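Local coordinates for beta-fructofuranosidase, insoluble isoenzyme CWINV1 (PDB 2OXB), which hydrolyses the terminal non-reducing beta-D-fructofuranoside residues of sucrose and 1-kestose, and less readily those of neokestose and levan, at residues Thr237-Tyr242 with Ala266-Tyr271; Tyr274-Thr279 with Trp291-Glu296; Gln326-Pro331 with Lys490-Ile495. The protein carries 1 engineered substitution. One frame throughout, in Å; residues are numbered along the deposited sequence.

Contact 1. Residues Thr237-Tyr242 with Ala266-Tyr271. With NAG (2-acetamido-2-deoxy-beta-D-glucopyranose), chain C.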
loop_
_atom_site.group_PDB
_atom_site.type_symbol
_atom_site.label_atom_id
_atom_site.label_comp_id
_atom_site.label_asym_id
_atom_site.label_seq_id
_atom_site.Cartn_x
_atom_site.Cartn_y
_atom_site.Cartn_z
ATOM N N THR A 237 9.570 11.746 -4.072
ATOM C CA THR A 237 8.225 12.081 -3.616
ATOM C C THR A 237 7.799 11.135 -2.501
ATOM O O THR A 237 6.933 11.462 -1.698
ATOM C CB THR A 237 7.175 11.992 -4.736
ATOM O OG1 THR A 237 6.731 10.635 -4.878
ATOM C CG2 THR A 237 7.758 12.488 -6.048
ATOM N N LYS A 238 8.404 9.955 -2.439
ATOM C CA LYS A 238 8.038 9.029 -1.378
ATOM C C LYS A 238 6.560 8.621 -1.453
ATOM O O LYS A 238 5.861 8.589 -0.438
ATOM C CB LYS A 238 8.317 9.679 -0.027
ATOM C CG LYS A 238 9.739 9.559 0.420
ATOM C CD LYS A 238 9.944 8.241 1.149
ATOM C CE LYS A 238 11.424 7.963 1.395
ATOM N NZ LYS A 238 12.157 7.860 0.098
ATOM N N HIS A 239 6.085 8.333 -2.662
ATOM C CA HIS A 239 4.705 7.887 -2.868
ATOM C C HIS A 239 4.752 6.704 -3.830
ATOM O O HIS A 239 5.821 6.308 -4.269
ATOM C CB HIS A 239 3.832 9.004 -3.460
ATOM C CG HIS A 239 3.790 10.248 -2.627
ATOM N ND1 HIS A 239 3.570 11.496 -3.166
ATOM C CD2 HIS A 239 3.978 10.440 -1.300
ATOM C CE1 HIS A 239 3.632 12.404 -2.207
ATOM N NE2 HIS A 239 3.879 11.790 -1.065
ATOM N N ASP A 240 3.588 6.146 -4.138
ATOM C CA ASP A 240 3.456 5.012 -5.047
ATOM C C ASP A 240 2.450 5.346 -6.153
ATOM O O ASP A 240 1.287 5.684 -5.868
ATOM C CB ASP A 240 2.983 3.792 -4.272
ATOM C CG ASP A 240 4.119 3.045 -3.638
ATOM O OD1 ASP A 240 3.884 2.303 -2.664
ATOM O OD2 ASP A 240 5.258 3.178 -4.146
ATOM N N TYR A 241 2.894 5.248 -7.409
ATOM C CA TYR A 241 2.045 5.548 -8.572
ATOM C C TYR A 241 1.896 4.342 -9.496
ATOM O O TYR A 241 2.850 3.614 -9.733
ATOM C CB TYR A 241 2.647 6.717 -9.364
ATOM C CG TYR A 241 2.805 7.983 -8.544
ATOM C CD1 TYR A 241 3.845 8.120 -7.630
ATOM C CD2 TYR A 241 1.878 9.021 -8.642
ATOM C CE1 TYR A 241 3.959 9.256 -6.834
ATOM C CE2 TYR A 241 1.981 10.158 -7.850
ATOM C CZ TYR A 241 3.023 10.266 -6.942
ATOM O OH TYR A 241 3.119 11.372 -6.116
ATOM N N TYR A 242 0.698 4.101 -10.000
ATOM C CA TYR A 242 0.538 2.987 -10.921
ATOM C C TYR A 242 -0.091 3.577 -12.149
ATOM O O TYR A 242 -0.314 4.789 -12.239
ATOM C CB TYR A 242 -0.345 1.850 -10.354
ATOM C CG TYR A 242 -1.748 2.265 -9.972
ATOM C CD1 TYR A 242 -2.807 2.163 -10.871
ATOM C CD2 TYR A 242 -1.998 2.824 -8.727
ATOM C CE1 TYR A 242 -4.084 2.618 -10.527
ATOM C CE2 TYR A 242 -3.261 3.286 -8.371
ATOM C CZ TYR A 242 -4.300 3.187 -9.260
ATOM O OH TYR A 242 -5.538 3.673 -8.879
ATOM N N ALA A 266 -0.739 10.469 -12.387
ATOM C CA ALA A 266 -0.753 9.065 -11.979
ATOM C C ALA A 266 -1.407 8.866 -10.611
ATOM O O ALA A 266 -1.066 9.538 -9.633
ATOM C CB ALA A 266 0.664 8.506 -11.962
ATOM N N PRO A 267 -2.353 7.921 -10.526
ATOM C CA PRO A 267 -3.065 7.622 -9.287
ATOM C C PRO A 267 -2.172 6.871 -8.314
ATOM O O PRO A 267 -1.281 6.122 -8.731
ATOM C CB PRO A 267 -4.229 6.777 -9.772
ATOM C CG PRO A 267 -3.575 5.967 -10.847
ATOM C CD PRO A 267 -2.781 7.004 -11.600
ATOM N N ARG A 268 -2.420 7.075 -7.023
ATOM C CA ARG A 268 -1.638 6.430 -5.970
ATOM C C ARG A 268 -2.388 5.224 -5.401
ATOM O O ARG A 268 -3.619 5.187 -5.412
ATOM C CB ARG A 268 -1.358 7.415 -4.813
ATOM C CG ARG A 268 -0.609 8.696 -5.167
ATOM C CD ARG A 268 -0.219 9.472 -3.895
ATOM N NE ARG A 268 0.227 10.843 -4.163
ATOM C CZ ARG A 268 0.701 11.686 -3.242
ATOM N NH1 ARG A 268 0.807 11.310 -1.971
ATOM N NH2 ARG A 268 1.066 12.922 -3.583
ATOM N N TYR A 269 -1.667 4.224 -4.915
ATOM C CA TYR A 269 -2.390 3.116 -4.316
ATOM C C TYR A 269 -3.030 3.739 -3.073
ATOM O O TYR A 269 -4.222 3.582 -2.808
ATOM C CB TYR A 269 -1.455 1.976 -3.893
ATOM C CG TYR A 269 -1.136 0.931 -4.953
ATOM C CD1 TYR A 269 -2.108 0.475 -5.852
ATOM C CD2 TYR A 269 0.129 0.330 -4.995
ATOM C CE1 TYR A 269 -1.821 -0.564 -6.773
ATOM C CE2 TYR A 269 0.424 -0.699 -5.893
ATOM C CZ TYR A 269 -0.550 -1.141 -6.776
ATOM O OH TYR A 269 -0.227 -2.136 -7.666
ATOM N N ASP A 270 -2.221 4.510 -2.358
ATOM C CA ASP A 270 -2.634 5.145 -1.123
ATOM C C ASP A 270 -2.220 6.624 -1.105
ATOM O O ASP A 270 -1.045 6.953 -1.317
ATOM C CB ASP A 270 -1.967 4.382 0.019
ATOM C CG ASP A 270 -2.641 4.598 1.338
ATOM O OD1 ASP A 270 -2.480 5.695 1.909
ATOM O OD2 ASP A 270 -3.329 3.664 1.799
ATOM N N TYR A 271 -3.179 7.511 -0.830
ATOM C CA TYR A 271 -2.906 8.940 -0.800
ATOM C C TYR A 271 -2.507 9.458 0.566
ATOM O O TYR A 271 -2.948 10.527 0.989
ATOM C CB TYR A 271 -4.120 9.700 -1.326
ATOM C CG TYR A 271 -4.389 9.410 -2.784
ATOM C CD1 TYR A 271 -3.970 10.297 -3.781
ATOM C CD2 TYR A 271 -5.017 8.224 -3.169
ATOM C CE1 TYR A 271 -4.167 10.014 -5.129
ATOM C CE2 TYR A 271 -5.220 7.928 -4.508
ATOM C CZ TYR A 271 -4.793 8.832 -5.483
ATOM O OH TYR A 271 -5.019 8.533 -6.801
HETATM C C1 NAG C . 9.022 8.942 5.888
HETATM C C2 NAG C . 8.150 10.094 5.365
HETATM C C3 NAG C . 8.450 11.430 6.075
HETATM C C4 NAG C . 8.614 11.291 7.591
HETATM C C5 NAG C . 9.607 10.158 7.833
HETATM C C6 NAG C . 10.018 9.894 9.276
HETATM C C7 NAG C . 9.095 11.283 3.484
HETATM C C8 NAG C . 10.590 11.069 3.270
HETATM N N2 NAG C . 8.376 10.259 3.940
HETATM O O3 NAG C . 7.423 12.371 5.791
HETATM O O4 NAG C . 9.118 12.508 8.117
HETATM O O5 NAG C . 9.065 8.941 7.312
HETATM O O6 NAG C . 11.054 8.919 9.332
HETATM O O7 NAG C . 8.601 12.382 3.238
#

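Contact 2. Residues Tyr274-Thr279 with Trp291-Glu296. With NAG (2-acetamido-2-deoxy-beta-D-glucopyranose), chain C; FRU (beta-D-fructofuranose), chain B.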
loop_
_atom_site.group_PDB
_atom_site.type_symbol
_atom_site.label_atom_id
_atom_site.label_comp_id
_atom_site.label_asym_id
_atom_site.label_seq_id
_atom_site.Cartn_x
_atom_site.Cartn_y
_atom_site.Cartn_z
ATOM N N TYR A 274 2.270 5.724 2.417
ATOM C CA TYR A 274 2.420 4.417 1.806
ATOM C C TYR A 274 3.731 4.327 1.047
ATOM O O TYR A 274 4.189 5.323 0.496
ATOM C CB TYR A 274 1.277 4.186 0.829
ATOM C CG TYR A 274 0.753 2.777 0.801
ATOM C CD1 TYR A 274 0.339 2.157 1.975
ATOM C CD2 TYR A 274 0.597 2.091 -0.403
ATOM C CE1 TYR A 274 -0.224 0.897 1.967
ATOM C CE2 TYR A 274 0.028 0.813 -0.428
ATOM C CZ TYR A 274 -0.386 0.227 0.775
ATOM O OH TYR A 274 -0.999 -1.008 0.797
ATOM N N TYR A 275 4.338 3.142 0.999
ATOM C CA TYR A 275 5.579 3.005 0.245
ATOM C C TYR A 275 6.108 1.591 0.064
ATOM O O TYR A 275 5.755 0.677 0.795
ATOM C CB TYR A 275 6.665 3.868 0.872
ATOM C CG TYR A 275 7.766 4.238 -0.086
ATOM C CD1 TYR A 275 7.477 4.902 -1.298
ATOM C CD2 TYR A 275 9.109 3.990 0.237
ATOM C CE1 TYR A 275 8.501 5.313 -2.153
ATOM C CE2 TYR A 275 10.136 4.398 -0.608
ATOM C CZ TYR A 275 9.828 5.061 -1.796
ATOM O OH TYR A 275 10.854 5.500 -2.594
ATOM N N ALA A 276 6.969 1.431 -0.934
ATOM C CA ALA A 276 7.586 0.153 -1.240
ATOM C C ALA A 276 6.558 -0.936 -1.541
ATOM O O ALA A 276 6.887 -2.126 -1.516
ATOM C CB ALA A 276 8.481 -0.266 -0.088
ATOM N N SER A 277 5.326 -0.528 -1.856
ATOM C CA SER A 277 4.244 -1.481 -2.142
ATOM C C SER A 277 4.578 -2.540 -3.206
ATOM O O SER A 277 5.364 -2.299 -4.118
ATOM C CB SER A 277 2.954 -0.728 -2.536
ATOM O OG SER A 277 3.079 -0.044 -3.783
ATOM N N LYS A 278 3.984 -3.723 -3.060
ATOM C CA LYS A 278 4.191 -4.833 -3.989
ATOM C C LYS A 278 3.069 -5.852 -3.894
ATOM O O LYS A 278 2.495 -6.073 -2.820
ATOM C CB LYS A 278 5.517 -5.549 -3.723
ATOM C CG LYS A 278 5.723 -6.781 -4.572
ATOM C CD LYS A 278 7.154 -6.878 -5.072
ATOM C CE LYS A 278 7.436 -5.786 -6.110
ATOM N NZ LYS A 278 8.860 -5.800 -6.580
ATOM N N THR A 279 2.786 -6.495 -5.019
ATOM C CA THR A 279 1.718 -7.477 -5.084
ATOM C C THR A 279 2.231 -8.901 -5.251
ATOM O O THR A 279 3.438 -9.145 -5.286
ATOM C CB THR A 279 0.758 -7.128 -6.241
ATOM O OG1 THR A 279 1.481 -7.125 -7.479
ATOM C CG2 THR A 279 0.163 -5.756 -6.024
ATOM N N TRP A 291 0.689 -5.751 -0.676
ATOM C CA TRP A 291 1.441 -5.345 0.508
ATOM C C TRP A 291 2.055 -3.953 0.403
ATOM O O TRP A 291 2.606 -3.584 -0.630
ATOM C CB TRP A 291 2.579 -6.313 0.793
ATOM C CG TRP A 291 2.172 -7.667 1.176
ATOM C CD1 TRP A 291 1.937 -8.726 0.341
ATOM C CD2 TRP A 291 2.002 -8.152 2.506
ATOM N NE1 TRP A 291 1.638 -9.850 1.077
ATOM C CE2 TRP A 291 1.670 -9.525 2.409
ATOM C CE3 TRP A 291 2.098 -7.561 3.776
ATOM C CZ2 TRP A 291 1.437 -10.322 3.542
ATOM C CZ3 TRP A 291 1.866 -8.349 4.903
ATOM C CH2 TRP A 291 1.540 -9.718 4.775
ATOM N N GLY A 292 1.983 -3.205 1.503
ATOM C CA GLY A 292 2.537 -1.862 1.555
ATOM C C GLY A 292 3.211 -1.613 2.893
ATOM O O GLY A 292 2.672 -1.986 3.938
ATOM N N TRP A 293 4.377 -0.967 2.862
ATOM C CA TRP A 293 5.148 -0.697 4.066
ATOM C C TRP A 293 4.661 0.424 5.006
ATOM O O TRP A 293 4.322 0.144 6.155
ATOM C CB TRP A 293 6.632 -0.513 3.693
ATOM C CG TRP A 293 7.475 0.155 4.752
ATOM C CD1 TRP A 293 7.476 -0.103 6.095
ATOM C CD2 TRP A 293 8.415 1.224 4.548
ATOM N NE1 TRP A 293 8.350 0.743 6.739
ATOM C CE2 TRP A 293 8.942 1.565 5.814
ATOM C CE3 TRP A 293 8.861 1.926 3.415
ATOM C CZ2 TRP A 293 9.894 2.576 5.986
ATOM C CZ3 TRP A 293 9.809 2.934 3.582
ATOM C CH2 TRP A 293 10.316 3.250 4.865
ATOM N N THR A 294 4.607 1.675 4.572
ATOM C CA THR A 294 4.146 2.735 5.493
ATOM C C THR A 294 5.154 3.142 6.571
ATOM O O THR A 294 5.310 2.482 7.604
ATOM C CB THR A 294 2.824 2.356 6.224
ATOM O OG1 THR A 294 1.731 2.425 5.306
ATOM C CG2 THR A 294 2.544 3.320 7.378
ATOM N N ASN A 295 5.798 4.268 6.301
ATOM C CA ASN A 295 6.786 4.898 7.152
ATOM C C ASN A 295 6.332 4.946 8.589
ATOM O O ASN A 295 5.286 4.433 8.964
ATOM C CB ASN A 295 6.973 6.347 6.708
ATOM C CG ASN A 295 8.379 6.668 6.301
ATOM O OD1 ASN A 295 9.335 6.053 6.775
ATOM N ND2 ASN A 295 8.509 7.667 5.431
ATOM N N GLU A 296 7.135 5.644 9.372
ATOM C CA GLU A 296 6.885 5.860 10.779
ATOM C C GLU A 296 6.767 7.384 10.919
ATOM O O GLU A 296 7.766 8.079 10.757
ATOM C CB GLU A 296 8.086 5.376 11.570
ATOM C CG GLU A 296 7.823 5.187 13.033
ATOM C CD GLU A 296 7.151 3.863 13.314
ATOM O OE1 GLU A 296 7.726 2.841 12.896
ATOM O OE2 GLU A 296 6.068 3.852 13.945
HETATM C C1 NAG C . 9.022 8.942 5.888
HETATM C C2 NAG C . 8.150 10.094 5.365
HETATM C C3 NAG C . 8.450 11.430 6.075
HETATM C C4 NAG C . 8.614 11.291 7.591
HETATM C C5 NAG C . 9.607 10.158 7.833
HETATM C C6 NAG C . 10.018 9.894 9.276
HETATM C C7 NAG C . 9.095 11.283 3.484
HETATM C C8 NAG C . 10.590 11.069 3.270
HETATM N N2 NAG C . 8.376 10.259 3.940
HETATM O O3 NAG C . 7.423 12.371 5.791
HETATM O O4 NAG C . 9.118 12.508 8.117
HETATM O O5 NAG C . 9.065 8.941 7.312
HETATM O O6 NAG C . 11.054 8.919 9.332
HETATM O O7 NAG C . 8.601 12.382 3.238
HETATM C C1 FRU B . 12.726 1.673 -0.619
HETATM C C2 FRU B . 14.227 1.377 -0.735
HETATM C C3 FRU B . 14.518 0.429 -1.915
HETATM C C4 FRU B . 15.709 -0.359 -1.452
HETATM C C5 FRU B . 15.472 -0.408 0.057
HETATM C C6 FRU B . 16.726 -0.204 0.884
HETATM O O1 FRU B . 12.253 2.404 -1.737
HETATM O O2 FRU B . 15.163 2.515 -0.804
HETATM O O3 FRU B . 14.811 1.108 -3.133
HETATM O O4 FRU B . 15.736 -1.673 -2.020
HETATM O O5 FRU B . 14.574 0.637 0.400
HETATM O O6 FRU B . 17.538 -1.357 0.748
#

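Contact 3. Residues Gln326-Pro331 with Lys490-Ile495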
loop_
_atom_site.group_PDB
_atom_site.type_symbol
_atom_site.label_atom_id
_atom_site.label_comp_id
_atom_site.label_asym_id
_atom_site.label_seq_id
_atom_site.Cartn_x
_atom_site.Cartn_y
_atom_site.Cartn_z
ATOM N N GLN A 326 -9.051 2.878 -12.872
ATOM C CA GLN A 326 -8.704 3.024 -11.445
ATOM C C GLN A 326 -8.764 1.667 -10.726
ATOM O O GLN A 326 -9.695 0.883 -10.921
ATOM C CB GLN A 326 -9.654 4.043 -10.771
ATOM C CG GLN A 326 -9.765 3.998 -9.224
ATOM C CD GLN A 326 -10.789 5.007 -8.657
ATOM O OE1 GLN A 326 -11.148 4.963 -7.475
ATOM N NE2 GLN A 326 -11.249 5.924 -9.504
ATOM N N LEU A 327 -7.757 1.390 -9.903
ATOM C CA LEU A 327 -7.707 0.134 -9.162
ATOM C C LEU A 327 -8.546 0.189 -7.889
ATOM O O LEU A 327 -8.590 1.210 -7.194
ATOM C CB LEU A 327 -6.255 -0.240 -8.807
ATOM C CG LEU A 327 -5.339 -0.751 -9.929
ATOM C CD1 LEU A 327 -4.031 -1.245 -9.343
ATOM C CD2 LEU A 327 -6.023 -1.890 -10.683
ATOM N N ILE A 328 -9.229 -0.910 -7.593
ATOM C CA ILE A 328 -10.035 -0.947 -6.396
ATOM C C ILE A 328 -9.361 -1.820 -5.382
ATOM O O ILE A 328 -9.040 -2.977 -5.645
ATOM C CB ILE A 328 -11.433 -1.484 -6.641
ATOM C CG1 ILE A 328 -12.110 -0.652 -7.726
ATOM C CG2 ILE A 328 -12.230 -1.417 -5.333
ATOM C CD1 ILE A 328 -13.535 -1.047 -7.989
ATOM N N GLN A 329 -9.144 -1.244 -4.214
ATOM C CA GLN A 329 -8.498 -1.956 -3.139
ATOM C C GLN A 329 -9.421 -2.107 -1.946
ATOM O O GLN A 329 -10.190 -1.196 -1.625
ATOM C CB GLN A 329 -7.294 -1.196 -2.648
ATOM C CG GLN A 329 -6.299 -0.786 -3.657
ATOM C CD GLN A 329 -5.309 0.126 -3.005
ATOM O OE1 GLN A 329 -4.664 -0.251 -2.019
ATOM N NE2 GLN A 329 -5.191 1.344 -3.526
ATOM N N TRP A 330 -9.290 -3.248 -1.271
ATOM C CA TRP A 330 -10.068 -3.565 -0.072
ATOM C C TRP A 330 -9.414 -4.682 0.751
ATOM O O TRP A 330 -9.241 -5.799 0.263
ATOM C CB TRP A 330 -11.480 -3.961 -0.474
ATOM C CG TRP A 330 -12.392 -4.355 0.656
ATOM C CD1 TRP A 330 -12.606 -5.627 1.156
ATOM C CD2 TRP A 330 -13.310 -3.501 1.335
ATOM N NE1 TRP A 330 -13.614 -5.601 2.082
ATOM C CE2 TRP A 330 -14.068 -4.314 2.210
ATOM C CE3 TRP A 330 -13.581 -2.123 1.283
ATOM C CZ2 TRP A 330 -15.072 -3.794 3.029
ATOM C CZ3 TRP A 330 -14.583 -1.605 2.099
ATOM C CH2 TRP A 330 -15.318 -2.440 2.954
ATOM N N PRO A 331 -9.058 -4.388 2.022
ATOM C CA PRO A 331 -8.419 -5.359 2.919
ATOM C C PRO A 331 -9.010 -6.761 2.840
ATOM O O PRO A 331 -10.202 -6.931 2.618
ATOM C CB PRO A 331 -8.590 -4.721 4.301
ATOM C CG PRO A 331 -9.750 -3.794 4.123
ATOM C CD PRO A 331 -9.477 -3.202 2.787
ATOM N N LYS A 490 -15.788 1.826 -0.820
ATOM C CA LYS A 490 -15.359 0.441 -0.985
ATOM C C LYS A 490 -13.919 0.347 -1.495
ATOM O O LYS A 490 -13.633 -0.358 -2.472
ATOM C CB LYS A 490 -16.276 -0.290 -1.973
ATOM C CG LYS A 490 -17.723 -0.460 -1.536
ATOM C CD LYS A 490 -18.529 0.831 -1.631
ATOM C CE LYS A 490 -19.995 0.588 -1.271
ATOM N NZ LYS A 490 -20.807 1.848 -1.252
ATOM N N GLY A 491 -13.013 1.062 -0.842
ATOM C CA GLY A 491 -11.627 1.028 -1.262
ATOM C C GLY A 491 -11.261 2.029 -2.338
ATOM O O GLY A 491 -10.105 2.410 -2.445
ATOM N N ARG A 492 -12.223 2.456 -3.144
ATOM C CA ARG A 492 -11.924 3.431 -4.189
ATOM C C ARG A 492 -10.994 4.544 -3.695
ATOM O O ARG A 492 -10.311 5.183 -4.498
ATOM C CB ARG A 492 -13.212 4.045 -4.729
ATOM C CG ARG A 492 -14.023 3.111 -5.608
ATOM C CD ARG A 492 -15.383 3.708 -5.890
ATOM N NE ARG A 492 -16.095 2.990 -6.946
ATOM C CZ ARG A 492 -16.453 1.714 -6.875
ATOM N NH1 ARG A 492 -16.166 0.996 -5.792
ATOM N NH2 ARG A 492 -17.098 1.158 -7.889
ATOM N N ALA A 493 -10.970 4.783 -2.384
ATOM C CA ALA A 493 -10.095 5.803 -1.820
ATOM C C ALA A 493 -9.374 5.269 -0.583
ATOM O O ALA A 493 -9.998 4.958 0.436
ATOM C CB ALA A 493 -10.887 7.040 -1.472
ATOM N N CYS A 494 -8.051 5.186 -0.672
ATOM C CA CYS A 494 -7.257 4.664 0.426
ATOM C C CYS A 494 -6.228 5.644 0.993
ATOM O O CYS A 494 -5.136 5.789 0.448
ATOM C CB CYS A 494 -6.568 3.391 -0.046
ATOM S SG CYS A 494 -7.671 2.310 -0.984
ATOM N N ILE A 495 -6.594 6.306 2.094
ATOM C CA ILE A 495 -5.726 7.267 2.787
ATOM C C ILE A 495 -5.333 6.743 4.182
ATOM O O ILE A 495 -6.138 6.757 5.119
ATOM C CB ILE A 495 -6.416 8.632 2.988
ATOM C CG1 ILE A 495 -6.802 9.243 1.643
ATOM C CG2 ILE A 495 -5.478 9.573 3.740
ATOM C CD1 ILE A 495 -7.545 10.559 1.770
#

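Contact 1. Residues Thr237-Tyr242 with Ala266-Tyr271
Tyr242 and His239, at the start of strand 240-248, pack against Pro267 and Arg268 in a strand-to-loop contact, where the loop leaving one blade of the beta-propeller crosses that strand on its way to the next blade. The directions of the two backbones differ by 105°, so little regular pairing is possible. The clear backbone bond runs from Tyr242 N to Pro267 O at 3.1 Å; a weaker one joins Tyr269 N to Asp240 O. Proline suits position 267 because its rigid, apolar ring can lie against an aromatic face. Its CG sits over one face of the Tyr242 ring, 3.5 Å from the centroid, in a CH-pi contact. With chi1 at 59°, Tyr242 CG lies between its own backbone N and carbonyl carbon, which swings the phenol across the loop, and its CD2 meets Tyr269 CD1 at 3.7 Å. Those two rings are nearly parallel but slid apart, with little overlap. Were Tyr242 replaced by an alanine, Pro267 CG would lose its aromatic face, a gap would probably open beside Tyr269, and Leu327 N would be likely to lose its weak hydrogen bond to the phenol oxygen. At the other end the extended Arg268 chain lays its guanidinium on the His239 imidazole, planes 25° apart, although the modelled spacing is too tight to be trusted. Arg268 CG passes over one face of the Tyr241 ring, while Ala266 is small enough to let its CB approach Tyr241 CD2 at 3.6 Å. Nearby, Lys238 CG touches the acetyl methyl of the N-linked sugar. Chemically, a single clear backbone bond is supplemented by proline-aromatic and aromatic-aromatic packing, so the fit rests mainly on shape.

Contact 2. Residues Tyr274-Thr279 with Trp291-Glu296
Tyr274-Thr279 and Trp291-Glu296 run antiparallel, 155° apart in direction, and Lys278 and Trp291 form a hydrogen-bonded pair, with Lys278 N to Trp291 O and Trp291 N to Lys278 O both at 2.8 Å. A third bond, from Trp293 N to Tyr275 O at 3.0 Å, continues the pairing, but the register slips by one residue at Ala276, which turns into the left-handed region between the paired positions. Gly292 suits its place because its CA lies 3.7 Å from Tyr274 CZ, and any CB would run into that ring. Thr294 OG1 comes within 3.6 Å of Tyr274 CD1 and is hydrogen-bonded to Lys273 O, so the hydroxyl also holds the backbone just ahead of Tyr274. The main aromatic contact joins Tyr275 and Trp293. Both side chains leave with CG opposite the backbone N (chi1 -157° for Tyr275, 163° for Trp293), and the rings meet edge to edge, Tyr275 CD2 to Trp293 CZ3 at 3.6 Å. The Ala276 methyl packs on the indole near Trp293 CE3. Tyr275 is held from its far end: its hydroxyl is hydrogen-bonded to Leu234 O and to the engineered Gln199, while CE2 lies 3.1 Å from O1 of the fructose unit of the bound sucrose. Ser277 OG pairs with Asp240. Beyond Trp293, Asn295 ND2 carries the N-linked sugar through a covalent bond to its C1. With Trp293 on the substrate-binding Asn18 and Ala276 on the active-site Asp19, the contact forms part of the wall of the substrate pocket, built from the ends of the first two strands of a four-stranded antiparallel blade and the loops that flank them, in the five-bladed beta-propeller characteristic of glycoside hydrolase family 32.

Contact 3. Residues Gln326-Pro331 with Lys490-Ile495
Ile328, Gln329 and Trp330, on the outermost strand of a beta-propeller blade, meet Lys490, Gly491 and Arg492 at a turn of the beta-sandwich, and this is part of the interface between the two domains of the enzyme. Ile328 serves both neighbours with its two branches: CG2 reaches Lys490 O at 3.4 Å, while CD1 lies over one face of the Arg492 guanidinium, 4.0 Å from NH1. The branches diverge because CG2 stands opposite the backbone N and CG1 (chi1 -56°) stands beside it, so a beta-branched residue fits well here. The N-H groups lie in the guanidinium plane, so the face can take an apolar neighbour while NH1 is hydrogen-bonded to Gly489 O. At the backbone angles of Gly491 (phi 87°) a CB would be jammed against the carbonyl oxygen of Lys490, which by itself calls for glycine. Family 32 enzymes join an N-terminal five-bladed propeller to a C-terminal sandwich, and here the turn belongs to the latter, between strands 483-488 and 493-498, with a classic beta bulge at Arg492 and Ala493 as the edge strand begins. On the other flank the indole of Trp330 brings CE3 to within 3.7 Å of Lys490 C, with Gly491 N at the ring edge; the same indole makes a cation-pi contact with Arg476. Gln329 extends past the turn toward Cys494, its NE2 3.7 Å from SG in simple packing, and that amide nitrogen is hydrogen-bonded to Tyr269 O. Lys490 sends its ammonium away from the strand to Ser474 OG.

Overall arrangement
From the N terminus, contact 1 comes first: it folds the loop after strand 253-256 back on strand 240-248, with 23 residues between its segments. Contact 2 then closes the shorter excursion through strands 278-282 and 287-291, inside the next blade. Contact 3 joins segments 159 residues apart, from that blade's outer strand to the sandwich. The three follow in series, neither nested nor crossed. Contact 1 is the hub, since it touches both of the others, and the backbone of its Tyr271 is also hydrogen-bonded to that of Cys494 in contact 3. The substrate pocket at contact 2 is thus linked, through contact 1, to the interface between propeller and sandwich.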